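Local coordinates for protein HTH-type transcriptional regulator mcbR (Escherichia coli UMEA 3718-1, PDB 4P9F) that represses McbA expression by binding its promoter region, preventing colanic acid overproduction and mucoidy, and is important for biofilm formation, at residues A104-L109 with R133-H138; E111-A116 with E174-Y179; V91-E96 with S140-L145. One frame throughout, in Å; residues are numbered along the deposited sequence.

Contact 1 (A104-L109 with R133-H138)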
ATOM      1  N   ALA A 104       2.597 -27.347   8.317  1.00 54.57           N
ATOM      2  CA  ALA A 104       3.846 -28.098   8.369  1.00 57.65           C
ATOM      3  C   ALA A 104       5.023 -27.212   7.951  1.00 49.62           C
ATOM      4  O   ALA A 104       6.056 -27.196   8.626  1.00 49.04           O
ATOM      5  CB  ALA A 104       3.762 -29.345   7.487  1.00 55.90           C
ATOM      6  N   GLU A 105       4.856 -26.469   6.857  1.00 46.79           N
ATOM      7  CA  GLU A 105       5.878 -25.526   6.380  1.00 48.95           C
ATOM      8  C   GLU A 105       6.091 -24.329   7.322  1.00 47.73           C
ATOM      9  O   GLU A 105       7.202 -23.799   7.417  1.00 46.09           O
ATOM     10  CB  GLU A 105       5.523 -25.009   4.975  1.00 59.80           C
ATOM     11  CG  GLU A 105       5.520 -26.092   3.883  1.00 68.51           C
ATOM     12  CD  GLU A 105       5.185 -25.549   2.494  1.00 74.08           C
ATOM     13  OE1 GLU A 105       4.952 -24.325   2.357  1.00 73.29           O
ATOM     14  OE2 GLU A 105       5.154 -26.358   1.540  1.00 81.18           O
ATOM     15  N   LEU A 106       5.033 -23.890   8.005  1.00 45.34           N
ATOM     16  CA  LEU A 106       5.186 -22.814   8.989  1.00 38.13           C
ATOM     17  C   LEU A 106       6.017 -23.313  10.169  1.00 38.54           C
ATOM     18  O   LEU A 106       6.896 -22.602  10.672  1.00 39.67           O
ATOM     19  CB  LEU A 106       3.827 -22.298   9.462  1.00 40.80           C
ATOM     20  CG  LEU A 106       3.039 -21.465   8.449  1.00 40.70           C
ATOM     21  CD1 LEU A 106       1.654 -21.116   8.969  1.00 38.16           C
ATOM     22  CD2 LEU A 106       3.805 -20.194   8.103  1.00 36.99           C
ATOM     23  N   GLN A 107       5.776 -24.560  10.568  1.00 39.04           N
ATOM     24  CA  GLN A 107       6.552 -25.180  11.637  1.00 45.90           C
ATOM     25  C   GLN A 107       8.042 -25.263  11.260  1.00 52.81           C
ATOM     26  O   GLN A 107       8.911 -25.008  12.096  1.00 51.77           O
ATOM     27  CB  GLN A 107       6.003 -26.573  11.947  1.00 50.83           C
ATOM     28  CG  GLN A 107       6.739 -27.300  13.066  1.00 58.30           C
ATOM     29  CD  GLN A 107       6.618 -26.596  14.405  1.00 67.82           C
ATOM     30  OE1 GLN A 107       5.526 -26.216  14.827  1.00 69.07           O
ATOM     31  NE2 GLN A 107       7.747 -26.423  15.086  1.00 74.04           N
ATOM     32  N   GLU A 108       8.333 -25.603  10.004  1.00 56.49           N
ATOM     33  CA  GLU A 108       9.722 -25.672   9.526  1.00 54.46           C
ATOM     34  C   GLU A 108      10.392 -24.288   9.574  1.00 45.72           C
ATOM     35  O   GLU A 108      11.531 -24.148  10.017  1.00 45.20           O
ATOM     36  CB  GLU A 108       9.788 -26.248   8.105  1.00 51.70           C
ATOM     37  CG  GLU A 108       9.238 -27.652   7.960  1.00 61.45           C
ATOM     38  CD  GLU A 108       9.372 -28.195   6.543  1.00 79.07           C
ATOM     39  OE1 GLU A 108      10.224 -27.682   5.777  1.00 82.08           O
ATOM     40  OE2 GLU A 108       8.640 -29.150   6.204  1.00 84.11           O
ATOM     41  N   LEU A 109       9.678 -23.262   9.129  1.00 49.73           N
ATOM     42  CA  LEU A 109      10.226 -21.906   9.175  1.00 47.94           C
ATOM     43  C   LEU A 109      10.534 -21.484  10.617  1.00 45.43           C
ATOM     44  O   LEU A 109      11.551 -20.851  10.881  1.00 47.77           O
ATOM     45  CB  LEU A 109       9.265 -20.925   8.506  1.00 43.99           C
ATOM     46  CG  LEU A 109       9.246 -20.982   6.975  1.00 43.95           C
ATOM     47  CD1 LEU A 109       8.158 -20.102   6.415  1.00 39.42           C
ATOM     48  CD2 LEU A 109      10.586 -20.543   6.411  1.00 42.58           C
ATOM     49  N   ARG A 133       5.853 -14.795   8.353  1.00 27.36           N
ATOM     50  CA  ARG A 133       4.607 -14.040   8.338  1.00 31.75           C
ATOM     51  C   ARG A 133       4.016 -13.965   6.925  1.00 31.29           C
ATOM     52  O   ARG A 133       2.808 -14.072   6.741  1.00 39.59           O
ATOM     53  CB  ARG A 133       4.797 -12.623   8.891  1.00 31.22           C
ATOM     54  CG  ARG A 133       4.734 -12.529  10.428  1.00 34.16           C
ATOM     55  CD  ARG A 133       4.709 -11.055  10.858  1.00 40.86           C
ATOM     56  NE  ARG A 133       5.828 -10.646  11.687  1.00 54.91           N
ATOM     57  CZ  ARG A 133       6.016  -9.395  12.085  1.00 57.54           C
ATOM     58  NH1 ARG A 133       5.154  -8.457  11.717  1.00 49.82           N
ATOM     59  NH2 ARG A 133       7.059  -9.079  12.843  1.00 67.31           N
ATOM     60  N   LEU A 134       4.875 -13.825   5.923  1.00 34.94           N
ATOM     61  CA  LEU A 134       4.395 -13.733   4.552  1.00 35.36           C
ATOM     62  C   LEU A 134       3.755 -15.039   4.088  1.00 36.94           C
ATOM     63  O   LEU A 134       2.759 -15.016   3.376  1.00 36.29           O
ATOM     64  CB  LEU A 134       5.534 -13.346   3.617  1.00 43.86           C
ATOM     65  CG  LEU A 134       5.099 -12.747   2.282  1.00 51.30           C
ATOM     66  CD1 LEU A 134       4.147 -11.598   2.504  1.00 47.78           C
ATOM     67  CD2 LEU A 134       6.310 -12.300   1.496  1.00 55.24           C
ATOM     68  N   ALA A 135       4.315 -16.169   4.515  1.00 31.13           N
ATOM     69  CA  ALA A 135       3.738 -17.466   4.216  1.00 40.53           C
ATOM     70  C   ALA A 135       2.326 -17.554   4.783  1.00 39.59           C
ATOM     71  O   ALA A 135       1.424 -18.125   4.159  1.00 45.27           O
ATOM     72  CB  ALA A 135       4.612 -18.595   4.775  1.00 30.45           C
ATOM     73  N   ILE A 136       2.137 -17.000   5.971  1.00 34.57           N
ATOM     74  CA  ILE A 136       0.810 -16.946   6.557  1.00 36.02           C
ATOM     75  C   ILE A 136      -0.096 -16.063   5.708  1.00 40.14           C
ATOM     76  O   ILE A 136      -1.172 -16.492   5.274  1.00 35.24           O
ATOM     77  CB  ILE A 136       0.844 -16.396   8.006  1.00 38.33           C
ATOM     78  CG1 ILE A 136       1.632 -17.345   8.924  1.00 35.46           C
ATOM     79  CG2 ILE A 136      -0.569 -16.213   8.541  1.00 32.73           C
ATOM     80  CD1 ILE A 136       1.954 -16.737  10.294  1.00 34.19           C
ATOM     81  N   TYR A 137       0.359 -14.834   5.462  1.00 38.05           N
ATOM     82  CA  TYR A 137      -0.473 -13.820   4.822  1.00 38.95           C
ATOM     83  C   TYR A 137      -0.928 -14.242   3.439  1.00 37.51           C
ATOM     84  O   TYR A 137      -2.048 -13.929   3.041  1.00 33.67           O
ATOM     85  CB  TYR A 137       0.264 -12.482   4.734  1.00 32.96           C
ATOM     86  CG  TYR A 137       0.679 -11.913   6.066  1.00 34.09           C
ATOM     87  CD1 TYR A 137       0.093 -12.347   7.249  1.00 34.89           C
ATOM     88  CD2 TYR A 137       1.665 -10.938   6.141  1.00 29.24           C
ATOM     89  CE1 TYR A 137       0.476 -11.826   8.473  1.00 30.77           C
ATOM     90  CE2 TYR A 137       2.053 -10.409   7.355  1.00 23.64           C
ATOM     91  CZ  TYR A 137       1.455 -10.859   8.522  1.00 24.92           C
ATOM     92  OH  TYR A 137       1.859 -10.332   9.737  1.00 27.40           O
ATOM     93  N   HIS A 138      -0.068 -14.964   2.719  1.00 35.12           N
ATOM     94  CA  HIS A 138      -0.392 -15.400   1.371  1.00 32.29           C
ATOM     95  C   HIS A 138      -1.637 -16.275   1.325  1.00 37.41           C
ATOM     96  O   HIS A 138      -2.347 -16.270   0.316  1.00 38.96           O
ATOM     97  CB  HIS A 138       0.790 -16.158   0.743  1.00 40.24           C
ATOM     98  CG  HIS A 138       1.863 -15.267   0.197  1.00 43.04           C
ATOM     99  ND1 HIS A 138       3.105 -15.737  -0.173  1.00 52.25           N
ATOM    100  CD2 HIS A 138       1.867 -13.940  -0.077  1.00 42.04           C
ATOM    101  CE1 HIS A 138       3.835 -14.734  -0.633  1.00 49.91           C
ATOM    102  NE2 HIS A 138       3.108 -13.634  -0.585  1.00 41.23           N
TER
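L106 and L109 meet A135 and I136 across an antiparallel helical hairpin of the FCD domain, made of the consecutive helices 100-119 and 122-138. The two short axes run at 164° to each other and approach to 10.3 Å, with L106 facing A135 at a CA-CA distance of 7.3 Å. L106 does most of the touching. Its CG stands anti to the carbonyl carbon (chi1 -72°), and the branched end lies against the facing helix. L106 CD2 rests on A135 CB at 3.8 Å and on I136 CG1 at 3.7 Å, while L106 CD1 reaches the same CG1 at 3.8 Å; the L106 and I136 side chains cross at about a right angle. One turn of the helix further on, L109 CD1 comes to A135 CB at 4.2 Å, which places the single methyl of A135 against both leucines. L183 of helix 177-187 also packs on L106, and L182 and L186 of that helix on I136. All the side-chain meetings between the two segments are carbon to carbon, which implies that shape and burial of apolar surface, rather than directional polar bonds, set how these two turns fit together.

Contact 2 (E111-A116 with E174-Y179)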
ATOM      1  N   GLU A 111      11.446 -23.409  13.082  1.00 47.26           N
ATOM      2  CA  GLU A 111      12.682 -24.085  13.465  1.00 47.59           C
ATOM      3  C   GLU A 111      13.893 -23.339  12.905  1.00 45.43           C
ATOM      4  O   GLU A 111      14.903 -23.180  13.595  1.00 46.91           O
ATOM      5  CB  GLU A 111      12.687 -25.522  12.974  1.00 51.61           C
ATOM      6  CG  GLU A 111      11.587 -26.375  13.580  1.00 59.45           C
ATOM      7  CD  GLU A 111      11.576 -27.790  13.041  1.00 69.25           C
ATOM      8  OE1 GLU A 111      10.604 -28.511  13.339  1.00 68.71           O
ATOM      9  OE2 GLU A 111      12.536 -28.184  12.332  1.00 76.37           O
ATOM     10  N   LYS A 112      13.786 -22.891  11.653  1.00 44.72           N
ATOM     11  CA  LYS A 112      14.836 -22.079  11.034  1.00 43.87           C
ATOM     12  C   LYS A 112      15.078 -20.825  11.865  1.00 43.30           C
ATOM     13  O   LYS A 112      16.226 -20.430  12.107  1.00 44.39           O
ATOM     14  CB  LYS A 112      14.447 -21.674   9.612  1.00 47.55           C
ATOM     15  CG  LYS A 112      14.383 -22.821   8.618  1.00 55.19           C
ATOM     16  CD  LYS A 112      15.682 -23.565   8.527  1.00 56.36           C
ATOM     17  CE  LYS A 112      15.564 -24.699   7.511  1.00 62.03           C
ATOM     18  NZ  LYS A 112      16.869 -25.369   7.259  1.00 70.36           N
ATOM     19  N   LEU A 113      13.987 -20.210  12.329  1.00 41.18           N
ATOM     20  CA  LEU A 113      14.091 -18.983  13.114  1.00 40.50           C
ATOM     21  C   LEU A 113      14.851 -19.223  14.417  1.00 44.45           C
ATOM     22  O   LEU A 113      15.741 -18.449  14.773  1.00 48.20           O
ATOM     23  CB  LEU A 113      12.693 -18.406  13.419  1.00 39.79           C
ATOM     24  CG  LEU A 113      12.658 -17.055  14.131  1.00 38.77           C
ATOM     25  CD1 LEU A 113      13.422 -15.994  13.327  1.00 43.99           C
ATOM     26  CD2 LEU A 113      11.218 -16.589  14.441  1.00 40.23           C
ATOM     27  N   GLN A 114      14.514 -20.304  15.119  1.00 49.64           N
ATOM     28  CA  GLN A 114      15.207 -20.638  16.359  1.00 51.14           C
ATOM     29  C   GLN A 114      16.696 -20.872  16.103  1.00 50.23           C
ATOM     30  O   GLN A 114      17.554 -20.393  16.854  1.00 48.70           O
ATOM     31  CB  GLN A 114      14.575 -21.878  17.008  1.00 58.75           C
ATOM     32  CG  GLN A 114      15.369 -22.476  18.169  1.00 66.29           C
ATOM     33  CD  GLN A 114      15.476 -21.541  19.366  1.00 73.94           C
ATOM     34  OE1 GLN A 114      14.506 -20.880  19.748  1.00 73.57           O
ATOM     35  NE2 GLN A 114      16.659 -21.486  19.968  1.00 77.64           N
ATOM     36  N   GLN A 115      16.993 -21.595  15.030  1.00 48.34           N
ATOM     37  CA  GLN A 115      18.379 -21.887  14.668  1.00 54.25           C
ATOM     38  C   GLN A 115      19.102 -20.584  14.410  1.00 50.99           C
ATOM     39  O   GLN A 115      20.246 -20.414  14.824  1.00 50.63           O
ATOM     40  CB  GLN A 115      18.450 -22.800  13.447  1.00 58.03           C
ATOM     41  CG  GLN A 115      17.881 -24.185  13.685  1.00 61.53           C
ATOM     42  CD  GLN A 115      17.713 -24.950  12.395  1.00 69.01           C
ATOM     43  OE1 GLN A 115      18.278 -24.582  11.361  1.00 73.36           O
ATOM     44  NE2 GLN A 115      16.926 -26.017  12.439  1.00 73.50           N
ATOM     45  N   ALA A 116      18.423 -19.667  13.724  1.00 44.32           N
ATOM     46  CA  ALA A 116      19.010 -18.368  13.422  1.00 42.05           C
ATOM     47  C   ALA A 116      19.363 -17.602  14.696  1.00 42.83           C
ATOM     48  O   ALA A 116      20.429 -16.999  14.777  1.00 46.99           O
ATOM     49  CB  ALA A 116      18.055 -17.539  12.540  1.00 34.78           C
ATOM     50  N   GLU A 174      13.647 -15.173  24.133  1.00 59.36           N
ATOM     51  CA  GLU A 174      12.284 -15.330  24.618  1.00 61.63           C
ATOM     52  C   GLU A 174      11.237 -14.839  23.614  1.00 56.31           C
ATOM     53  O   GLU A 174      10.057 -15.182  23.709  1.00 57.39           O
ATOM     54  CB  GLU A 174      12.145 -14.577  25.937  1.00 67.05           C
ATOM     55  CG  GLU A 174      10.937 -14.947  26.757  1.00 82.17           C
ATOM     56  CD  GLU A 174      11.003 -14.376  28.160  1.00 92.62           C
ATOM     57  OE1 GLU A 174       9.946 -14.294  28.806  1.00 90.70           O
ATOM     58  OE2 GLU A 174      12.110 -14.011  28.615  1.00 98.92           O
ATOM     59  N   HIS A 175      11.691 -14.082  22.623  1.00 52.44           N
ATOM     60  CA  HIS A 175      10.821 -13.496  21.604  1.00 43.72           C
ATOM     61  C   HIS A 175      10.235 -14.548  20.648  1.00 44.98           C
ATOM     62  O   HIS A 175       9.291 -14.271  19.908  1.00 41.59           O
ATOM     63  CB  HIS A 175      11.605 -12.439  20.814  1.00 54.43           C
ATOM     64  CG  HIS A 175      11.891 -11.192  21.597  1.00 59.77           C
ATOM     65  ND1 HIS A 175      12.716 -11.189  22.708  1.00 62.77           N
ATOM     66  CD2 HIS A 175      11.492  -9.916  21.423  1.00 60.19           C
ATOM     67  CE1 HIS A 175      12.788  -9.965  23.191  1.00 60.73           C
ATOM     68  NE2 HIS A 175      12.059  -9.168  22.434  1.00 65.91           N
ATOM     69  N   ILE A 176      10.815 -15.746  20.636  1.00 45.73           N
ATOM     70  CA  ILE A 176      10.330 -16.787  19.734  1.00 46.27           C
ATOM     71  C   ILE A 176       9.084 -17.492  20.287  1.00 44.56           C
ATOM     72  O   ILE A 176       8.364 -18.152  19.543  1.00 50.25           O
ATOM     73  CB  ILE A 176      11.423 -17.831  19.429  1.00 51.02           C
ATOM     74  CG1 ILE A 176      11.019 -18.642  18.198  1.00 53.77           C
ATOM     75  CG2 ILE A 176      11.719 -18.700  20.654  1.00 46.63           C
ATOM     76  CD1 ILE A 176      12.055 -19.604  17.751  1.00 63.32           C
ATOM     77  N   GLU A 177       8.799 -17.310  21.571  1.00 42.27           N
ATOM     78  CA  GLU A 177       7.660 -17.984  22.172  1.00 44.30           C
ATOM     79  C   GLU A 177       6.349 -17.456  21.578  1.00 41.99           C
ATOM     80  O   GLU A 177       5.410 -18.225  21.362  1.00 38.07           O
ATOM     81  CB  GLU A 177       7.664 -17.826  23.688  1.00 44.14           C
ATOM     82  CG  GLU A 177       8.503 -18.870  24.392  1.00 47.83           C
ATOM     83  CD  GLU A 177       8.151 -20.289  23.966  1.00 53.20           C
ATOM     84  OE1 GLU A 177       7.024 -20.747  24.249  1.00 54.09           O
ATOM     85  OE2 GLU A 177       9.004 -20.946  23.339  1.00 49.59           O
ATOM     86  N   ASN A 178       6.282 -16.154  21.316  1.00 37.83           N
ATOM     87  CA  ASN A 178       5.094 -15.602  20.679  1.00 34.30           C
ATOM     88  C   ASN A 178       4.830 -16.197  19.298  1.00 31.66           C
ATOM     89  O   ASN A 178       3.673 -16.294  18.886  1.00 34.73           O
ATOM     90  CB  ASN A 178       5.189 -14.072  20.580  1.00 41.79           C
ATOM     91  CG  ASN A 178       4.821 -13.373  21.889  1.00 51.89           C
ATOM     92  OD1 ASN A 178       3.975 -13.851  22.650  1.00 45.45           O
ATOM     93  ND2 ASN A 178       5.450 -12.235  22.151  1.00 55.24           N
ATOM     94  N   TYR A 179       5.886 -16.622  18.607  1.00 31.45           N
ATOM     95  CA  TYR A 179       5.749 -17.248  17.291  1.00 33.22           C
ATOM     96  C   TYR A 179       5.161 -18.657  17.436  1.00 33.14           C
ATOM     97  O   TYR A 179       4.283 -19.050  16.664  1.00 32.90           O
ATOM     98  CB  TYR A 179       7.099 -17.297  16.568  1.00 35.10           C
ATOM     99  CG  TYR A 179       7.582 -15.950  16.069  1.00 41.32           C
ATOM    100  CD1 TYR A 179       8.210 -15.062  16.935  1.00 42.23           C
ATOM    101  CD2 TYR A 179       7.419 -15.565  14.745  1.00 36.64           C
ATOM    102  CE1 TYR A 179       8.652 -13.828  16.503  1.00 36.28           C
ATOM    103  CE2 TYR A 179       7.866 -14.321  14.298  1.00 37.55           C
ATOM    104  CZ  TYR A 179       8.480 -13.463  15.191  1.00 35.77           C
ATOM    105  OH  TYR A 179       8.936 -12.225  14.784  1.00 41.39           O
TER
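Q114 and I176 bring the two backbones closest, their CA atoms 7.1 Å apart, where the regular helix 111-116 faces residues 174-176, which have helical torsions but lack the regular helical bonds. I176 points its longer branch across the gap: CG1 is anti to the backbone N (chi1 -164°), and I176 CD1 arrives at Q114 CB at 3.5 Å. With the chain bent at chi2 (64°), the OE1 end of the Q114 amide comes alongside the isoleucine; Q114 OE1 lies 3.4 Å from I176 CD1 and 3.7 Å from I176 CG2, a polar atom packed on methyls, with the two side chains crossing at about a right angle. Beside this pair, L113 CD2 stands over the face of the Y179 ring, 3.9 Å from its centroid and only 8° off the ring normal, which is good CH-pi geometry. The same L113 methyl touches I176 CG1 at 4.3 Å. At the ring's edge lies H175 O, in the ring plane, and Y179 OH is hydrogen-bonded to N205 ND2. With an alanine in place of Y179, L113 CD2 is likely to face a gap where the ring now lies, and N205 ND2 to lose its phenolic partner. The contact joins helix 100-119 to I176 and Y179 at the N-terminal side of helix 177-187; V128 of helix 122-138 also packs on L113, while I201 of helix 191-210 packs on Y179.

Contact 3 (V91-E96 with S140-L145)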
ATOM      1  N   VAL A  91      -3.845 -11.964   8.707  1.00 30.34           N
ATOM      2  CA  VAL A  91      -3.744 -13.188   9.514  1.00 28.01           C
ATOM      3  C   VAL A  91      -5.125 -13.796   9.796  1.00 30.84           C
ATOM      4  O   VAL A  91      -5.251 -15.012   9.804  1.00 35.35           O
ATOM      5  CB  VAL A  91      -2.976 -12.938  10.856  1.00 37.18           C
ATOM      6  CG1 VAL A  91      -3.838 -12.218  11.892  1.00 28.46           C
ATOM      7  CG2 VAL A  91      -2.460 -14.245  11.417  1.00 41.00           C
ATOM      8  N   ALA A  92      -6.157 -12.961   9.965  1.00 31.66           N
ATOM      9  CA  ALA A  92      -7.498 -13.465  10.258  1.00 38.10           C
ATOM     10  C   ALA A  92      -8.090 -14.162   9.046  1.00 39.07           C
ATOM     11  O   ALA A  92      -8.755 -15.176   9.188  1.00 42.13           O
ATOM     12  CB  ALA A  92      -8.428 -12.336  10.734  1.00 29.55           C
ATOM     13  N   LEU A  93      -7.823 -13.639   7.855  1.00 38.05           N
ATOM     14  CA  LEU A  93      -8.339 -14.248   6.642  1.00 35.99           C
ATOM     15  C   LEU A  93      -7.593 -15.527   6.286  1.00 39.45           C
ATOM     16  O   LEU A  93      -8.144 -16.424   5.653  1.00 45.57           O
ATOM     17  CB  LEU A  93      -8.228 -13.259   5.482  1.00 38.40           C
ATOM     18  CG  LEU A  93      -9.131 -12.042   5.602  1.00 40.41           C
ATOM     19  CD1 LEU A  93      -8.847 -11.060   4.470  1.00 36.61           C
ATOM     20  CD2 LEU A  93     -10.587 -12.501   5.603  1.00 43.27           C
ATOM     21  N   ALA A  94      -6.347 -15.631   6.724  1.00 31.67           N
ATOM     22  CA  ALA A  94      -5.530 -16.783   6.387  1.00 35.70           C
ATOM     23  C   ALA A  94      -5.957 -18.025   7.175  1.00 33.31           C
ATOM     24  O   ALA A  94      -5.783 -19.159   6.714  1.00 41.05           O
ATOM     25  CB  ALA A  94      -4.056 -16.479   6.625  1.00 29.15           C
ATOM     26  N   VAL A  95      -6.520 -17.810   8.354  1.00 39.33           N
ATOM     27  CA  VAL A  95      -6.890 -18.922   9.231  1.00 44.61           C
ATOM     28  C   VAL A  95      -7.788 -19.975   8.572  1.00 48.42           C
ATOM     29  O   VAL A  95      -7.509 -21.168   8.667  1.00 43.18           O
ATOM     30  CB  VAL A  95      -7.586 -18.413  10.497  1.00 43.62           C
ATOM     31  CG1 VAL A  95      -8.141 -19.585  11.308  1.00 45.20           C
ATOM     32  CG2 VAL A  95      -6.612 -17.589  11.317  1.00 43.73           C
ATOM     33  N   GLU A  96      -8.835 -19.541   7.879  1.00 50.43           N
ATOM     34  CA  GLU A  96      -9.783 -20.482   7.296  1.00 54.54           C
ATOM     35  C   GLU A  96      -9.244 -21.175   6.039  1.00 61.19           C
ATOM     36  O   GLU A  96      -9.919 -22.034   5.472  1.00 66.05           O
ATOM     37  CB  GLU A  96     -11.100 -19.775   6.975  1.00 56.42           C
ATOM     38  N   SER A 140      -4.297 -15.830   2.859  1.00 32.37           N
ATOM     39  CA  SER A 140      -5.497 -14.987   2.917  1.00 29.48           C
ATOM     40  C   SER A 140      -6.146 -14.885   1.538  1.00 35.23           C
ATOM     41  O   SER A 140      -7.266 -14.400   1.417  1.00 41.53           O
ATOM     42  CB  SER A 140      -5.161 -13.579   3.396  1.00 29.00           C
ATOM     43  OG  SER A 140      -4.388 -12.904   2.415  1.00 33.35           O
ATOM     44  N   ASN A 141      -5.415 -15.318   0.508  1.00 38.94           N
ATOM     45  CA  ASN A 141      -5.832 -15.190  -0.888  1.00 39.76           C
ATOM     46  C   ASN A 141      -6.190 -13.743  -1.250  1.00 37.19           C
ATOM     47  O   ASN A 141      -7.084 -13.480  -2.056  1.00 35.80           O
ATOM     48  CB  ASN A 141      -6.989 -16.147  -1.192  1.00 44.21           C
ATOM     49  CG  ASN A 141      -6.571 -17.603  -1.080  1.00 47.20           C
ATOM     50  OD1 ASN A 141      -5.416 -17.941  -1.353  1.00 49.76           O
ATOM     51  ND2 ASN A 141      -7.502 -18.472  -0.681  1.00 43.74           N
HETATM   52  N   MSE A 142      -5.456 -12.811  -0.654  1.00 31.20           N
HETATM   53  CA  MSE A 142      -5.546 -11.402  -1.005  1.00 29.42           C
HETATM   54  C   MSE A 142      -4.185 -10.883  -1.425  1.00 27.35           C
HETATM   55  O   MSE A 142      -3.491 -10.292  -0.600  1.00 32.77           O
HETATM   56  CB  MSE A 142      -6.037 -10.586   0.190  1.00 28.40           C
HETATM   57  CG  MSE A 142      -7.207 -11.196   0.890  1.00 40.08           C
HETATM   58 SE   MSE A 142      -8.822 -10.504   0.116  0.66 49.98          SE
HETATM   59  CE  MSE A 142      -8.897  -8.895   1.215  1.00 32.13           C
ATOM     60  N   PRO A 143      -3.804 -11.086  -2.698  1.00 28.52           N
ATOM     61  CA  PRO A 143      -2.485 -10.711  -3.236  1.00 31.57           C
ATOM     62  C   PRO A 143      -2.165  -9.229  -3.114  1.00 26.77           C
ATOM     63  O   PRO A 143      -1.008  -8.872  -2.886  1.00 26.58           O
ATOM     64  CB  PRO A 143      -2.580 -11.099  -4.720  1.00 33.18           C
ATOM     65  CG  PRO A 143      -3.714 -12.030  -4.808  1.00 37.95           C
ATOM     66  CD  PRO A 143      -4.668 -11.677  -3.735  1.00 32.94           C
ATOM     67  N   ILE A 144      -3.170  -8.377  -3.286  1.00 29.94           N
ATOM     68  CA  ILE A 144      -2.970  -6.933  -3.173  1.00 25.96           C
ATOM     69  C   ILE A 144      -2.719  -6.531  -1.716  1.00 26.59           C
ATOM     70  O   ILE A 144      -1.871  -5.666  -1.424  1.00 25.88           O
ATOM     71  CB  ILE A 144      -4.176  -6.159  -3.739  1.00 26.48           C
ATOM     72  CG1 ILE A 144      -4.379  -6.531  -5.218  1.00 31.55           C
ATOM     73  CG2 ILE A 144      -3.950  -4.662  -3.626  1.00 25.86           C
ATOM     74  CD1 ILE A 144      -5.541  -5.793  -5.884  1.00 31.61           C
ATOM     75  N   LEU A 145      -3.438  -7.175  -0.798  1.00 24.82           N
ATOM     76  CA  LEU A 145      -3.206  -6.945   0.629  1.00 24.30           C
ATOM     77  C   LEU A 145      -1.786  -7.351   0.985  1.00 23.55           C
ATOM     78  O   LEU A 145      -1.060  -6.581   1.589  1.00 22.84           O
ATOM     79  CB  LEU A 145      -4.214  -7.722   1.494  1.00 24.42           C
ATOM     80  CG  LEU A 145      -4.045  -7.721   3.018  1.00 23.61           C
ATOM     81  CD1 LEU A 145      -4.088  -6.316   3.585  1.00 25.91           C
ATOM     82  CD2 LEU A 145      -5.135  -8.579   3.694  1.00 24.50           C
TER
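S140 OG is held by two backbone groups of its own chain, while S140 CB packs against L93. The hydroxyl is hydrogen-bonded to Y137 O, one turn back, and S140 OG accepts from M142 N at 3.3 Å with an N-H...O angle of 143°, a rather long and bent bond that defines an ST turn. A chi1 of 68° puts OG between the backbone N and the carbonyl carbon, from where it can serve both groups, and the serine is buried with its polar atom satisfied. The backbones come very close here: the CA atoms of A94 and S140 are 3.9 Å apart, an approach consistent with the small side chains on both sides. A94 CB lies 3.8 Å from S140 N, and L93 CB meets S140 CB at 3.7 Å. Further out, L93 CD1 meets M142, a selenomethionine in this crystal. Its chain is bent at both chi2 and chi3, which folds the end back: M142 CG and the terminal M142 CE each come to 3.9 Å from L93 CD1, and the leucine methyl sits against both arms of the bend while the two side chains pass at a slant. N141, between the turn's two bonded residues, adopts positive phi (54°) and carries the chain out of helix 122-138, and M142 takes the N-cap position of helix 143-156. Just beyond, L145 N donates to E78 OE2 of the second subunit, so a carboxylate of the other chain sits at the start of this helix. The arrangement is a tight helix-to-helix connection, an ST turn leading into an N-cap, set against the last turn of helix 73-95 in the helical FCD domain, beside the contact with the second subunit.

Overall arrangement
From the N terminus the chain passes the DNA-binding part before reaching the FCD domain, where all three contacts lie. Residues 91-96 come first and are met again at 140-145, closing the loop of contact 3. Within that loop contact 1 is wholly contained, pairing 104-109 with 133-138 as a hairpin. Contact 2 leaves from 111-116 and closes only at 174-179, so it crosses both of the others. Contacts 1 and 2 share helix 100-119, with centres 13 Å apart. Contacts 1 and 3 touch through I136 CG2 and V91 CG2, whereas contacts 2 and 3 stay about 10 Å apart at their nearest atoms. Together they tie helices 73-95, 100-119, 122-138, 143-156 and 177-187 into one bundle.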